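Local atomic coordinates of dTDP-4-dehydrorhamnose 3,5-epimerase (Elizabethkingia anophelis NUHP1, PDB entry 6C46), a protein that probably catalyses epimerisation at the 3' and 5' positions of dTDP-4-dehydro-6-deoxyglucose, a step in the biosynthesis of dTDP-L-rhamnose. Residues 82-86 with 87-91; 131-134 with 135-138. All coordinates share one frame; numbering follows the deposited sequence.

Overall arrangement
Both contacts are local, each made where the chain passes from one sheet of the cupin sandwich to the other. Nearer the N terminus, contact 1 joins the end of strand 80-86, in the six-stranded sheet, to the start of strand 88-95 in the five-stranded one. Contact 2 makes the reverse passage later, from strand 125-131 of the five-stranded sheet through 132-134 to strand 135-142 of the six-stranded one. They follow in series and neither encloses the other. Their centres lie about 7 Å apart: strands 80-86 and 135-142 are neighbours, L85 N is probably hydrogen-bonded to V137 O, and R88 meets S133. Both carry the chain between the two sheets at the same end of the sandwich.

Contact 1 of 2, residues 82-86 with 87-91; sequences VSCLE and GRVWD
The carboxylate of D91 turns one face to V82, whose CG2 methyl lies over it, 3.8 Å from D91 OD1, while the rim of the F138 ring comes up at the carboxylate's edge. A second flat group, the peptide joining G87 to R88, has the thiol of C84 over one face: C84 SG is 3.4 Å from G87 O and 3.8 Å from R88 N. The fold around them is the cupin beta sandwich, and the chain here forms a beta-arch. Strands 82-84 and 88-91 run nearly antiparallel (151°) with axes 7.6 Å apart, but no hydrogen bond joins them; they belong to different sheets and meet through side chains. The corner falls at L85. A classic beta bulge sets L85 and E86 together opposite V137 of strand 135-142, and G87 completes the passage with a positive phi of 83°. C84 reaches the G87 peptide because SG stands opposite its own backbone N (chi1 176°). V82, C84, V89 and D91 all point into the arch, where they are buried; L111 covers V82, V89 and D91 from strand 106-112. D91 OD1 is hydrogen-bonded to H127 NE2, a bond that would help hold the carboxylate with its face to the V82 methyl. V82 also packs on Y140, the predicted proton donor, which places this end of the arch next to the predicted active site. Outside, R88 extends into a salt bridge with E110. Across the arch C84 also meets V89, with C84 CB 4.3 Å from V89 CG2.

Contact 2 of 2, residues 131-134 with 135-138; sequences VLSE and TAVF
From V131 the chain doubles back through L132, S133 and E134 into strand 135-138, bringing the CA atoms of V131 and A136 to 6.3 Å from each other. The A136 methyl points into this bend and is met by two groups: V131 CG1 lies 3.9 Å from A136 CB, and S133 OG is equally far from the same CB. V131 places CG1 there by holding it trans to the backbone N (chi1 173°). S133 OG donates a hydrogen bond of 2.9 Å to T135 O. The hydroxyl approaches from over the carbonyl group, 58° off its plane, with a C=O...donor angle of 122°. This is a second beta-arch of the cupin sandwich: V131 ends a strand of the five-stranded sheet, and T135 opens one of the six-stranded sheet. The serine oxygen links it to the neighbouring passage between the sheets, for R88 N donates to S133 OG over 2.8 Å. Two bonds thus grip one hydroxyl, one given and one received, and its rotation is set by them. A136 is further covered by V89, and its backbone pairs with S61 on strand 55-62. On the outer side T135 packs on K60, and V137 meets Y33 of the second subunit. Farther inward, the F138 ring stacks with that of F129.

Contact 1 of 2, residues 82-86 with 87-91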
loop_
_atom_site.group_PDB
_atom_site.type_symbol
_atom_site.label_atom_id
_atom_site.label_comp_id
_atom_site.label_asym_id
_atom_site.label_seq_id
_atom_site.Cartn_x
_atom_site.Cartn_y
_atom_site.Cartn_z
ATOM N N VAL A 82 8.723 -0.328 3.771
ATOM C CA VAL A 82 7.913 -0.090 4.952
ATOM C C VAL A 82 7.591 1.389 5.077
ATOM O O VAL A 82 8.351 2.259 4.636
ATOM C CB VAL A 82 8.619 -0.628 6.223
ATOM C CG1 VAL A 82 8.967 -2.100 6.063
ATOM C CG2 VAL A 82 9.904 0.114 6.481
ATOM N N SER A 83 6.433 1.673 5.669
ATOM C CA SER A 83 6.043 3.053 5.919
ATOM C C SER A 83 5.025 3.062 7.041
ATOM O O SER A 83 4.538 2.022 7.480
ATOM C CB SER A 83 5.481 3.729 4.659
ATOM O OG SER A 83 4.341 3.023 4.160
ATOM N N CYS A 84 4.711 4.263 7.506
ATOM C CA CYS A 84 3.785 4.438 8.610
ATOM C C CYS A 84 2.583 5.210 8.087
ATOM O O CYS A 84 2.741 6.320 7.572
ATOM C CB CYS A 84 4.473 5.166 9.766
ATOM S SG CYS A 84 3.384 5.526 11.108
ATOM N N LEU A 85 1.402 4.590 8.148
ATOM C CA LEU A 85 0.182 5.198 7.635
ATOM C C LEU A 85 -0.540 6.066 8.655
ATOM O O LEU A 85 -1.404 6.864 8.269
ATOM C CB LEU A 85 -0.798 4.112 7.162
ATOM C CG LEU A 85 -0.192 3.116 6.168
ATOM C CD1 LEU A 85 -1.264 2.118 5.698
ATOM C CD2 LEU A 85 0.422 3.849 4.998
ATOM N N GLU A 86 -0.283 5.878 9.942
ATOM C CA GLU A 86 -0.886 6.712 10.980
ATOM C C GLU A 86 0.083 6.737 12.155
ATOM O O GLU A 86 0.629 5.692 12.508
ATOM C CB GLU A 86 -2.260 6.166 11.418
ATOM C CG GLU A 86 -2.996 7.039 12.443
ATOM C CD GLU A 86 -4.237 6.371 13.047
ATOM O OE1 GLU A 86 -4.578 5.227 12.656
ATOM O OE2 GLU A 86 -4.870 6.997 13.929
ATOM N N GLY A 87 0.301 7.904 12.742
ATOM C CA GLY A 87 1.198 7.990 13.884
ATOM C C GLY A 87 2.659 8.088 13.470
ATOM O O GLY A 87 3.005 8.595 12.398
ATOM N N ARG A 88 3.532 7.596 14.348
ATOM C CA ARG A 88 4.972 7.703 14.156
ATOM C C ARG A 88 5.638 6.443 14.680
ATOM O O ARG A 88 5.304 5.975 15.776
ATOM C CB ARG A 88 5.559 8.915 14.920
ATOM C CG ARG A 88 4.969 10.280 14.610
ATOM C CD ARG A 88 5.336 11.283 15.754
ATOM N NE ARG A 88 6.783 11.332 15.972
ATOM C CZ ARG A 88 7.390 11.360 17.155
ATOM N NH1 ARG A 88 6.690 11.342 18.291
ATOM N NH2 ARG A 88 8.716 11.422 17.192
ATOM N N VAL A 89 6.608 5.916 13.929
ATOM C CA VAL A 89 7.432 4.807 14.407
ATOM C C VAL A 89 8.905 5.120 14.165
ATOM O O VAL A 89 9.264 5.952 13.325
ATOM C CB VAL A 89 7.095 3.456 13.747
ATOM C CG1 VAL A 89 5.605 3.090 13.938
ATOM C CG2 VAL A 89 7.506 3.470 12.249
ATOM N N TRP A 90 9.754 4.451 14.939
ATOM C CA TRP A 90 11.195 4.432 14.703
ATOM C C TRP A 90 11.529 3.050 14.168
ATOM O O TRP A 90 11.268 2.044 14.832
ATOM C CB TRP A 90 11.984 4.736 15.978
ATOM C CG TRP A 90 13.475 4.854 15.749
ATOM C CD1 TRP A 90 14.427 3.897 15.967
ATOM C CD2 TRP A 90 14.165 6.005 15.254
ATOM N NE1 TRP A 90 15.671 4.385 15.633
ATOM C CE2 TRP A 90 15.538 5.677 15.195
ATOM C CE3 TRP A 90 13.754 7.282 14.853
ATOM C CZ2 TRP A 90 16.507 6.583 14.755
ATOM C CZ3 TRP A 90 14.722 8.185 14.420
ATOM C CH2 TRP A 90 16.082 7.825 14.374
ATOM N N ASP A 91 12.083 3.000 12.970
ATOM C CA ASP A 91 12.278 1.769 12.226
ATOM C C ASP A 91 13.773 1.520 12.072
ATOM O O ASP A 91 14.510 2.447 11.742
ATOM C CB ASP A 91 11.642 1.884 10.854
ATOM C CG ASP A 91 11.555 0.558 10.159
ATOM O OD1 ASP A 91 10.484 -0.095 10.236
ATOM O OD2 ASP A 91 12.576 0.157 9.570
#

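Contact 2 of 2, residues 131-134 with 135-138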
loop_
_atom_site.group_PDB
_atom_site.type_symbol
_atom_site.label_atom_id
_atom_site.label_comp_id
_atom_site.label_asym_id
_atom_site.label_seq_id
_atom_site.Cartn_x
_atom_site.Cartn_y
_atom_site.Cartn_z
ATOM N N VAL A 131 6.919 1.745 18.317
ATOM C CA VAL A 131 5.868 2.743 18.137
ATOM C C VAL A 131 6.199 3.942 19.010
ATOM O O VAL A 131 6.361 3.804 20.225
ATOM C CB VAL A 131 4.487 2.169 18.487
ATOM C CG1 VAL A 131 3.452 3.271 18.453
ATOM C CG2 VAL A 131 4.116 1.023 17.501
ATOM N N LEU A 132 6.288 5.117 18.400
ATOM C CA LEU A 132 6.604 6.338 19.141
ATOM C C LEU A 132 5.375 7.112 19.576
ATOM O O LEU A 132 5.440 7.869 20.556
ATOM C CB LEU A 132 7.465 7.256 18.274
ATOM C CG LEU A 132 8.742 6.631 17.739
ATOM C CD1 LEU A 132 9.400 7.610 16.781
ATOM C CD2 LEU A 132 9.665 6.296 18.909
ATOM N N SER A 133 4.273 6.995 18.833
ATOM C CA SER A 133 3.055 7.741 19.126
ATOM C C SER A 133 2.089 6.917 19.979
ATOM O O SER A 133 2.353 5.767 20.322
ATOM C CB SER A 133 2.413 8.184 17.821
ATOM O OG SER A 133 2.424 7.094 16.918
ATOM N N GLU A 134 0.939 7.507 20.318
ATOM C CA GLU A 134 -0.023 6.790 21.152
ATOM C C GLU A 134 -0.396 5.449 20.521
ATOM O O GLU A 134 -0.417 4.415 21.196
ATOM C CB GLU A 134 -1.263 7.662 21.380
ATOM C CG GLU A 134 -2.201 7.157 22.453
ATOM C CD GLU A 134 -3.323 8.157 22.787
ATOM O OE1 GLU A 134 -3.296 9.295 22.260
ATOM O OE2 GLU A 134 -4.226 7.800 23.583
ATOM N N THR A 135 -0.669 5.448 19.219
ATOM C CA THR A 135 -0.804 4.236 18.416
ATOM C C THR A 135 -0.246 4.545 17.036
ATOM O O THR A 135 -0.100 5.709 16.659
ATOM C CB THR A 135 -2.261 3.757 18.254
ATOM O OG1 THR A 135 -2.984 4.711 17.465
ATOM C CG2 THR A 135 -2.963 3.608 19.591
ATOM N N ALA A 136 0.065 3.494 16.278
ATOM C CA ALA A 136 0.564 3.693 14.927
ATOM C C ALA A 136 0.107 2.548 14.038
ATOM O O ALA A 136 0.017 1.400 14.484
ATOM C CB ALA A 136 2.089 3.781 14.876
ATOM N N VAL A 137 -0.164 2.867 12.773
ATOM C CA VAL A 137 -0.451 1.857 11.760
ATOM C C VAL A 137 0.781 1.747 10.870
ATOM O O VAL A 137 1.295 2.755 10.358
ATOM C CB VAL A 137 -1.731 2.175 10.961
ATOM C CG1 VAL A 137 -1.943 1.157 9.842
ATOM C CG2 VAL A 137 -2.944 2.091 11.888
ATOM N N PHE A 138 1.299 0.528 10.759
ATOM C CA PHE A 138 2.563 0.238 10.096
ATOM C C PHE A 138 2.262 -0.597 8.864
ATOM O O PHE A 138 1.498 -1.559 8.945
ATOM C CB PHE A 138 3.497 -0.533 11.047
ATOM C CG PHE A 138 4.884 -0.799 10.488
ATOM C CD1 PHE A 138 5.840 0.221 10.445
ATOM C CD2 PHE A 138 5.261 -2.087 10.093
ATOM C CE1 PHE A 138 7.137 -0.032 9.976
ATOM C CE2 PHE A 138 6.575 -2.343 9.618
ATOM C CZ PHE A 138 7.501 -1.292 9.560
#